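Local coordinates for nitrate regulatory protein (Klebsiella oxytoca, PDB 4AKK) that senses nitrate and nitrite and, in response, binds the leader RNA of the nasF operon to bring about transcription antitermination, at residues L167-P171 / Y190-Q194. Residues are numbered along the deposited sequence; the frame is centred on the assembly and turned at random.
Sequences LNIVP and YSFMQ
P171 sits squarely on the ring of Y190: its CG lies 3.5 Å from the ring centroid and only 9° off the normal, a textbook CH-pi contact made by the CG methylene of the proline. With CG anti to the backbone N (chi1 169°), the tyrosine ring leans along its own helix toward Q194 and presents one face to P171. At the root of that side chain V170 CG1 packs 3.8 Å from Y190 CB, while the carbonyl of L167 approaches the same ring obliquely, its O 3.6 Å from CE1; that oxygen also accepts the backbone bond from V170 N.

The tightest packing lies away from the tyrosine ring, where L167 meets M193. L167 divides its two methyls between neighbouring side chains of the helix: CD2 presses on M193 CE at 3.3 Å, closer than usual for two carbons, whereas CD1 rests against the amide of Q194, 3.7 Å from NE2. A bend at chi3 turns the thioether so that its terminal methyl faces the leucine. From that methyl V170 CG2 stands off at 4.4 Å, a much looser approach.

The polar side is looser too. No hydrogen bond joins the two segments directly, and within the helix Q194 NE2 gives Y190 OH only a weak one, 3.3 Å long and bent to 140°. Q351 of helix 341-358 supplies the bridge, its NE2 bonded to both Y190 OH and N168 OD1. P171, against which Q351 also packs, is the one partly exposed residue among those touching. The whole exemplifies apolar helix packing at an interhelical turn, here in the all-helical NIT nitrate-sensing domain where helix 152-167 passes into the short helix 169-173.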
loop_
_atom_site.group_PDB
_atom_site.type_symbol
_atom_site.label_atom_id
_atom_site.label_comp_id
_atom_site.label_asym_id
_atom_site.label_seq_id
_atom_site.Cartn_x
_atom_site.Cartn_y
_atom_site.Cartn_z
ATOM N N LEU A 167 -4.028 18.009 4.703
ATOM C CA LEU A 167 -4.220 16.639 5.159
ATOM C C LEU A 167 -3.053 15.718 4.816
ATOM O O LEU A 167 -2.721 14.834 5.600
ATOM C CB LEU A 167 -5.512 16.055 4.574
ATOM C CG LEU A 167 -6.819 16.603 5.142
ATOM C CD1 LEU A 167 -8.011 15.881 4.528
ATOM C CD2 LEU A 167 -6.844 16.480 6.654
ATOM N N ASN A 168 -2.439 15.929 3.652
ATOM C CA ASN A 168 -1.302 15.124 3.216
ATOM C C ASN A 168 -0.083 15.315 4.109
ATOM O O ASN A 168 0.859 14.529 4.055
ATOM C CB ASN A 168 -0.910 15.425 1.752
ATOM C CG ASN A 168 -1.949 14.950 0.743
ATOM O OD1 ASN A 168 -2.829 14.157 1.064
ATOM N ND2 ASN A 168 -1.845 15.445 -0.491
ATOM N N ILE A 169 -0.079 16.358 4.927
ATOM C CA ILE A 169 1.026 16.504 5.864
ATOM C C ILE A 169 0.980 15.396 6.919
ATOM O O ILE A 169 2.012 14.898 7.341
ATOM C CB ILE A 169 1.020 17.861 6.575
ATOM C CG1 ILE A 169 1.231 19.003 5.573
ATOM C CG2 ILE A 169 2.082 17.868 7.681
ATOM C CD1 ILE A 169 1.021 20.385 6.170
ATOM N N VAL A 170 -0.225 15.009 7.323
ATOM C CA VAL A 170 -0.409 14.130 8.486
ATOM C C VAL A 170 0.261 12.753 8.407
ATOM O O VAL A 170 1.005 12.383 9.314
ATOM C CB VAL A 170 -1.898 13.966 8.848
ATOM C CG1 VAL A 170 -2.054 13.017 10.028
ATOM C CG2 VAL A 170 -2.511 15.319 9.176
ATOM N N PRO A 171 -0.004 11.987 7.335
ATOM C CA PRO A 171 0.638 10.675 7.190
ATOM C C PRO A 171 2.156 10.803 7.116
ATOM O O PRO A 171 2.891 9.921 7.555
ATOM C CB PRO A 171 0.101 10.159 5.846
ATOM C CG PRO A 171 -1.121 10.989 5.560
ATOM C CD PRO A 171 -0.845 12.323 6.172
ATOM N N TYR A 190 -5.879 10.354 10.974
ATOM C CA TYR A 190 -5.830 10.699 9.558
ATOM C C TYR A 190 -6.979 10.023 8.816
ATOM O O TYR A 190 -7.648 10.645 7.996
ATOM C CB TYR A 190 -4.492 10.279 8.934
ATOM C CG TYR A 190 -4.493 10.376 7.431
ATOM C CD1 TYR A 190 -4.560 11.612 6.802
ATOM C CD2 TYR A 190 -4.446 9.238 6.640
ATOM C CE1 TYR A 190 -4.575 11.716 5.432
ATOM C CE2 TYR A 190 -4.463 9.332 5.261
ATOM C CZ TYR A 190 -4.531 10.579 4.664
ATOM O OH TYR A 190 -4.548 10.691 3.297
ATOM N N SER A 191 -7.193 8.740 9.100
ATOM C CA SER A 191 -8.289 8.019 8.464
ATOM C C SER A 191 -9.588 8.752 8.729
ATOM O O SER A 191 -10.388 8.956 7.826
ATOM C CB SER A 191 -8.404 6.593 8.993
ATOM O OG SER A 191 -7.204 5.876 8.788
ATOM N N PHE A 192 -9.801 9.132 9.984
ATOM C CA PHE A 192 -11.025 9.803 10.370
ATOM C C PHE A 192 -11.131 11.171 9.687
ATOM O O PHE A 192 -12.185 11.531 9.167
ATOM C CB PHE A 192 -11.082 9.955 11.896
ATOM C CG PHE A 192 -12.395 10.462 12.404
ATOM C CD1 PHE A 192 -12.666 11.821 12.422
ATOM C CD2 PHE A 192 -13.365 9.578 12.858
ATOM C CE1 PHE A 192 -13.878 12.293 12.889
ATOM C CE2 PHE A 192 -14.580 10.045 13.324
ATOM C CZ PHE A 192 -14.836 11.401 13.338
ATOM N N MET A 193 -10.039 11.933 9.708
ATOM C CA MET A 193 -10.022 13.264 9.119
ATOM C C MET A 193 -10.372 13.165 7.636
ATOM O O MET A 193 -11.088 14.007 7.085
ATOM C CB MET A 193 -8.635 13.921 9.283
ATOM C CG MET A 193 -8.345 14.528 10.669
ATOM S SD MET A 193 -6.622 15.082 10.897
ATOM C CE MET A 193 -6.632 16.574 9.934
ATOM N N GLN A 194 -9.854 12.125 6.996
ATOM C CA GLN A 194 -10.047 11.927 5.569
ATOM C C GLN A 194 -11.491 11.522 5.244
ATOM O O GLN A 194 -12.071 12.007 4.278
ATOM C CB GLN A 194 -9.052 10.886 5.038
ATOM C CG GLN A 194 -8.986 10.823 3.525
ATOM C CD GLN A 194 -8.586 12.147 2.898
ATOM O OE1 GLN A 194 -9.404 12.820 2.264
ATOM N NE2 GLN A 194 -7.327 12.531 3.078
#